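Side-chain contacts in uracil-DNA glycosylase (Sulfolobus tokodaii str. 7, PDB 4ZBY), which belongs to the uracil-DNA glycosylase superfamily, folds around a mixed beta sheet flanked by helices, and carries an iron-sulfur cluster and a bound uracil: residues A[61-66]-A[163-168]; A[148-153]-A[157-162]. All coordinates share one frame; numbering follows the deposited sequence.

Contact 1: A[61-66]-A[163-168]; sequences KLLTQM and YHPAAA. With URA (uracil), chain C.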
loop_
_atom_site.group_PDB
_atom_site.type_symbol
_atom_site.label_atom_id
_atom_site.label_comp_id
_atom_site.label_asym_id
_atom_site.label_seq_id
_atom_site.Cartn_x
_atom_site.Cartn_y
_atom_site.Cartn_z
ATOM N N LYS A 61 10.765 -7.812 -2.446
ATOM C CA LYS A 61 10.966 -9.260 -2.490
ATOM C C LYS A 61 10.578 -9.885 -1.145
ATOM O O LYS A 61 10.001 -10.978 -1.105
ATOM C CB LYS A 61 12.406 -9.599 -2.865
ATOM C CG LYS A 61 12.730 -9.196 -4.325
ATOM C CD LYS A 61 14.220 -9.281 -4.640
ATOM C CE LYS A 61 14.514 -8.759 -6.045
ATOM N NZ LYS A 61 15.950 -8.983 -6.408
ATOM N N LEU A 62 10.849 -9.171 -0.057
ATOM C CA LEU A 62 10.448 -9.653 1.265
ATOM C C LEU A 62 8.925 -9.632 1.364
ATOM O O LEU A 62 8.316 -10.575 1.866
ATOM C CB LEU A 62 11.070 -8.815 2.367
ATOM C CG LEU A 62 10.635 -9.151 3.792
ATOM C CD1 LEU A 62 10.795 -10.630 4.072
ATOM C CD2 LEU A 62 11.500 -8.342 4.734
ATOM N N LEU A 63 8.312 -8.550 0.890
ATOM C CA LEU A 63 6.865 -8.476 0.881
ATOM C C LEU A 63 6.271 -9.647 0.103
ATOM O O LEU A 63 5.367 -10.317 0.589
ATOM C CB LEU A 63 6.378 -7.159 0.276
ATOM C CG LEU A 63 4.860 -7.053 0.138
ATOM C CD1 LEU A 63 4.164 -7.072 1.495
ATOM C CD2 LEU A 63 4.449 -5.803 -0.604
ATOM N N THR A 64 6.783 -9.900 -1.102
ATOM C CA THR A 64 6.276 -11.009 -1.889
ATOM C C THR A 64 6.388 -12.345 -1.153
ATOM O O THR A 64 5.449 -13.161 -1.154
ATOM C CB THR A 64 7.021 -11.068 -3.244
ATOM O OG1 THR A 64 6.857 -9.809 -3.885
ATOM C CG2 THR A 64 6.448 -12.172 -4.114
ATOM N N GLN A 65 7.512 -12.553 -0.476
ATOM C CA GLN A 65 7.735 -13.787 0.260
ATOM C C GLN A 65 6.720 -13.933 1.392
ATOM O O GLN A 65 6.185 -15.017 1.595
ATOM C CB GLN A 65 9.166 -13.856 0.812
ATOM C CG GLN A 65 9.442 -15.135 1.589
ATOM C CD GLN A 65 10.834 -15.164 2.202
ATOM O OE1 GLN A 65 11.572 -14.176 2.159
ATOM N NE2 GLN A 65 11.195 -16.298 2.779
ATOM N N MET A 66 6.425 -12.848 2.114
ATOM C CA MET A 66 5.444 -12.939 3.197
ATOM C C MET A 66 4.050 -13.188 2.650
ATOM O O MET A 66 3.277 -13.964 3.212
ATOM C CB MET A 66 5.442 -11.679 4.060
ATOM C CG MET A 66 6.733 -11.473 4.757
ATOM S SD MET A 66 6.570 -10.255 6.067
ATOM C CE MET A 66 8.251 -10.270 6.676
ATOM N N TYR A 163 4.533 -2.463 10.030
ATOM C CA TYR A 163 5.779 -1.784 9.712
ATOM C C TYR A 163 6.024 -1.964 8.231
ATOM O O TYR A 163 5.475 -2.862 7.608
ATOM C CB TYR A 163 6.942 -2.338 10.531
ATOM C CG TYR A 163 6.911 -1.965 11.996
ATOM C CD1 TYR A 163 6.573 -0.674 12.403
ATOM C CD2 TYR A 163 7.236 -2.894 12.971
ATOM C CE1 TYR A 163 6.547 -0.330 13.743
ATOM C CE2 TYR A 163 7.223 -2.554 14.318
ATOM C CZ TYR A 163 6.873 -1.275 14.696
ATOM O OH TYR A 163 6.847 -0.933 16.032
ATOM N N HIS A 164 6.821 -1.088 7.649
ATOM C CA HIS A 164 7.146 -1.219 6.255
ATOM C C HIS A 164 8.146 -2.352 6.091
ATOM O O HIS A 164 9.017 -2.530 6.932
ATOM C CB HIS A 164 7.722 0.098 5.755
ATOM C CG HIS A 164 7.876 0.161 4.281
ATOM N ND1 HIS A 164 8.905 -0.469 3.614
ATOM C CD2 HIS A 164 7.143 0.801 3.339
ATOM C CE1 HIS A 164 8.797 -0.224 2.319
ATOM N NE2 HIS A 164 7.737 0.545 2.128
ATOM N N PRO A 165 8.056 -3.105 4.994
ATOM C CA PRO A 165 8.965 -4.247 4.807
ATOM C C PRO A 165 10.442 -3.865 4.821
ATOM O O PRO A 165 11.263 -4.652 5.257
ATOM C CB PRO A 165 8.576 -4.779 3.429
ATOM C CG PRO A 165 7.192 -4.355 3.247
ATOM C CD PRO A 165 6.997 -3.071 3.970
ATOM N N ALA A 166 10.764 -2.682 4.308
ATOM C CA ALA A 166 12.135 -2.199 4.318
ATOM C C ALA A 166 12.707 -2.177 5.740
ATOM O O ALA A 166 13.905 -2.406 5.933
ATOM C CB ALA A 166 12.198 -0.833 3.690
ATOM N N ALA A 167 11.855 -1.945 6.738
ATOM C CA ALA A 167 12.332 -1.862 8.120
ATOM C C ALA A 167 12.707 -3.230 8.670
ATOM O O ALA A 167 13.389 -3.332 9.692
ATOM C CB ALA A 167 11.273 -1.208 9.021
ATOM N N ALA A 168 12.265 -4.277 7.984
ATOM C CA ALA A 168 12.480 -5.641 8.445
ATOM C C ALA A 168 13.661 -6.317 7.758
ATOM O O ALA A 168 14.067 -7.413 8.131
ATOM C CB ALA A 168 11.229 -6.455 8.233
HETATM N N1 URA C . 8.720 1.090 -0.843
HETATM C C2 URA C . 7.404 1.383 -0.929
HETATM O O2 URA C . 6.818 2.058 -0.102
HETATM N N3 URA C . 6.800 1.056 -2.078
HETATM C C4 URA C . 7.375 0.462 -3.145
HETATM O O4 URA C . 6.685 0.153 -4.102
HETATM C C5 URA C . 8.746 0.160 -3.016
HETATM C C6 URA C . 9.395 0.469 -1.868
#
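L62 of helix 58-71 carries CG anti to the backbone N (chi1 175°), and this torsion brings its CD2 branch to the turn at P165 and A168. The turn follows strand 155-162 of this UDG-like fold and carries H164, a residue of the uracil pocket. Contact across the segments is apolar. L62 reaches over with one branch: its CD2 lies 4.0 Å from A168 CB and 3.7 Å from P165 O. L63 meets the proline ring with the root of its side chain, CB to P165 CG at 4.2 Å, a contact that does not depend on its first torsion. All four residues are buried. L121 of strand 117-121 touches both L63 and P165, and helix 172-190 adds R175 against L62 and F182 against L63.

The turn is also held from within. A167 N bonds to H164 O, and A168 N to P165 O. A166 N donates to H164 ND1 at 3.0 Å, close to the ring plane. This bond ties one nitrogen of the imidazole to the turn and limits its rotation. P165 CD lies over one face of the same ring, offset toward the rim. P165 thus touches both L63 of the helix and the H164 ring.

H164 is then left with its other nitrogen directed at the ligand. N82, E42 and F55 also hydrogen-bond the uracil. H164 NE2 donates to uracil O2 over 2.8 Å, with an N-H...O angle of 161°.

Contact 2: A[148-153]-A[157-162]; sequences YVWKYK and IIVFPT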
loop_
_atom_site.group_PDB
_atom_site.type_symbol
_atom_site.label_atom_id
_atom_site.label_comp_id
_atom_site.label_asym_id
_atom_site.label_seq_id
_atom_site.Cartn_x
_atom_site.Cartn_y
_atom_site.Cartn_z
ATOM N N TYR A 148 -8.628 -2.189 12.196
ATOM C CA TYR A 148 -9.464 -1.006 12.382
ATOM C C TYR A 148 -10.590 -1.080 11.358
ATOM O O TYR A 148 -10.343 -1.280 10.172
ATOM C CB TYR A 148 -8.636 0.269 12.211
ATOM C CG TYR A 148 -7.510 0.397 13.210
ATOM C CD1 TYR A 148 -6.281 -0.223 12.995
ATOM C CD2 TYR A 148 -7.666 1.153 14.367
ATOM C CE1 TYR A 148 -5.253 -0.114 13.905
ATOM C CE2 TYR A 148 -6.632 1.275 15.289
ATOM C CZ TYR A 148 -5.432 0.634 15.056
ATOM O OH TYR A 148 -4.414 0.766 15.981
ATOM N N VAL A 149 -11.832 -0.957 11.800
ATOM C CA VAL A 149 -12.922 -1.083 10.841
ATOM C C VAL A 149 -13.224 0.263 10.178
ATOM O O VAL A 149 -13.474 1.273 10.857
ATOM C CB VAL A 149 -14.187 -1.629 11.501
ATOM C CG1 VAL A 149 -15.349 -1.606 10.517
ATOM C CG2 VAL A 149 -13.931 -3.039 12.004
ATOM N N TRP A 150 -13.186 0.274 8.853
ATOM C CA TRP A 150 -13.508 1.456 8.081
ATOM C C TRP A 150 -14.862 1.246 7.417
ATOM O O TRP A 150 -14.980 0.482 6.466
ATOM C CB TRP A 150 -12.419 1.714 7.054
ATOM C CG TRP A 150 -12.541 2.969 6.226
ATOM C CD1 TRP A 150 -13.406 4.015 6.404
ATOM C CD2 TRP A 150 -11.765 3.283 5.065
ATOM N NE1 TRP A 150 -13.208 4.964 5.420
ATOM C CE2 TRP A 150 -12.203 4.538 4.591
ATOM C CE3 TRP A 150 -10.730 2.633 4.394
ATOM C CZ2 TRP A 150 -11.633 5.152 3.473
ATOM C CZ3 TRP A 150 -10.176 3.233 3.272
ATOM C CH2 TRP A 150 -10.635 4.476 2.817
ATOM N N LYS A 151 -15.894 1.900 7.930
ATOM C CA LYS A 151 -17.173 1.864 7.236
ATOM C C LYS A 151 -17.050 2.727 5.990
ATOM O O LYS A 151 -16.811 3.934 6.073
ATOM C CB LYS A 151 -18.313 2.328 8.142
ATOM C CG LYS A 151 -18.799 1.239 9.047
ATOM C CD LYS A 151 -19.862 0.405 8.348
ATOM C CE LYS A 151 -20.586 -0.493 9.343
ATOM N NZ LYS A 151 -21.849 -1.069 8.789
ATOM N N TYR A 152 -17.165 2.106 4.824
ATOM C CA TYR A 152 -16.947 2.831 3.582
ATOM C C TYR A 152 -17.944 2.408 2.523
ATOM O O TYR A 152 -17.981 1.244 2.136
ATOM C CB TYR A 152 -15.523 2.622 3.058
ATOM C CG TYR A 152 -15.134 3.665 2.039
ATOM C CD1 TYR A 152 -15.422 5.007 2.263
ATOM C CD2 TYR A 152 -14.496 3.320 0.856
ATOM C CE1 TYR A 152 -15.081 5.969 1.347
ATOM C CE2 TYR A 152 -14.160 4.282 -0.076
ATOM C CZ TYR A 152 -14.458 5.612 0.183
ATOM O OH TYR A 152 -14.127 6.589 -0.718
ATOM N N LYS A 153 -18.722 3.375 2.045
ATOM C CA LYS A 153 -19.820 3.137 1.097
ATOM C C LYS A 153 -20.716 2.055 1.667
ATOM O O LYS A 153 -21.109 2.125 2.837
ATOM C CB LYS A 153 -19.285 2.753 -0.299
ATOM C CG LYS A 153 -18.366 3.808 -0.900
ATOM C CD LYS A 153 -17.931 3.477 -2.326
ATOM C CE LYS A 153 -17.021 4.566 -2.884
ATOM N NZ LYS A 153 -17.658 5.912 -2.800
ATOM N N ILE A 157 -14.374 -1.965 5.444
ATOM C CA ILE A 157 -13.031 -2.357 5.047
ATOM C C ILE A 157 -12.221 -2.513 6.313
ATOM O O ILE A 157 -12.299 -1.668 7.211
ATOM C CB ILE A 157 -12.369 -1.316 4.120
ATOM C CG1 ILE A 157 -13.113 -1.279 2.779
ATOM C CG2 ILE A 157 -10.888 -1.668 3.886
ATOM C CD1 ILE A 157 -12.720 -0.127 1.892
ATOM N N ILE A 158 -11.482 -3.607 6.414
ATOM C CA ILE A 158 -10.614 -3.818 7.569
ATOM C C ILE A 158 -9.253 -3.236 7.259
ATOM O O ILE A 158 -8.598 -3.668 6.308
ATOM C CB ILE A 158 -10.455 -5.295 7.881
ATOM C CG1 ILE A 158 -11.811 -5.913 8.237
ATOM C CG2 ILE A 158 -9.481 -5.477 8.991
ATOM C CD1 ILE A 158 -11.786 -7.436 8.240
ATOM N N VAL A 159 -8.827 -2.256 8.042
ATOM C CA VAL A 159 -7.525 -1.644 7.819
ATOM C C VAL A 159 -6.536 -2.203 8.828
ATOM O O VAL A 159 -6.790 -2.208 10.033
ATOM C CB VAL A 159 -7.575 -0.098 7.930
ATOM C CG1 VAL A 159 -6.151 0.502 7.846
ATOM C CG2 VAL A 159 -8.464 0.484 6.842
ATOM N N PHE A 160 -5.413 -2.690 8.331
ATOM C CA PHE A 160 -4.426 -3.310 9.197
ATOM C C PHE A 160 -3.048 -2.715 8.971
ATOM O O PHE A 160 -2.389 -3.032 7.985
ATOM C CB PHE A 160 -4.390 -4.829 8.955
ATOM C CG PHE A 160 -3.778 -5.592 10.069
ATOM C CD1 PHE A 160 -4.569 -6.366 10.899
ATOM C CD2 PHE A 160 -2.408 -5.517 10.325
ATOM C CE1 PHE A 160 -4.002 -7.054 11.976
ATOM C CE2 PHE A 160 -1.834 -6.211 11.400
ATOM C CZ PHE A 160 -2.630 -6.988 12.202
ATOM N N PRO A 161 -2.604 -1.842 9.890
ATOM C CA PRO A 161 -1.297 -1.232 9.688
ATOM C C PRO A 161 -0.164 -2.155 10.115
ATOM O O PRO A 161 -0.302 -2.830 11.118
ATOM C CB PRO A 161 -1.336 0.010 10.602
ATOM C CG PRO A 161 -2.783 0.180 10.981
ATOM C CD PRO A 161 -3.359 -1.204 10.982
ATOM N N THR A 162 0.931 -2.170 9.369
ATOM C CA THR A 162 2.147 -2.870 9.775
ATOM C C THR A 162 3.379 -1.988 9.572
ATOM O O THR A 162 3.293 -0.898 9.005
ATOM C CB THR A 162 2.355 -4.159 8.974
ATOM O OG1 THR A 162 2.857 -3.834 7.667
ATOM C CG2 THR A 162 1.039 -4.938 8.820
#
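Y148-Y152 and I157-T162 pair as the antiparallel arms of a beta hairpin, their axes 4.7 Å apart and their N-to-C directions at 142°, and the first arm forms one outer edge of the mixed sheet. Y148 with V159 and W150 with I157 are hydrogen-bonded pairs, each joined by two backbone bonds. V149 with I158 is the non-hydrogen-bonded pair between them. The bond from V159 N to Y148 O (2.8 Å) is almost straight at 176°.

Y148, W150, I157 and V159 share one face of the sheet, where M133 of helix 123-133 touches Y148, W150 and V159. V149 and I158 lie on the other face. With CG anti to the backbone N (chi1 -176°), the W150 ring brings CE3 to V159 CG2 at 4.0 Å, an oblique meeting of ring and branch. Y152 is modelled in two conformers. In one of them it runs side by side with I157, whose CD1 lies 4.0 Å from Y152 CD2, and its hydroxyl bonds to D111.

The Y148 hydroxyl bonds to V143, and its ring meets F130 edge-to-face. V159 O lies at the edge of the Y148 ring, in its plane. P161 crosses this tyrosine at about a right angle, its CD 3.6 Å from Y148 CE1.

How the contacts relate
From the N terminus, the chain runs through its first strands and helices to helix 58-71, which supplies 61-66. The segment 163-168 meets this helix again, so contact 1 closes a long loop with 96 residues between its segments. Contact 2 is nested inside that loop and closes a short one, with three residues between 148-153 and 157-162. The segments 157-162 and 163-168 adjoin: the chain leaves the inner strand of the hairpin and directly enters the turn that holds H164. The contact centres lie 21 Å apart. Contact 2 attaches the edge strand to the sheet, while contact 1 ties the segment that follows the sheet to helix 58-71.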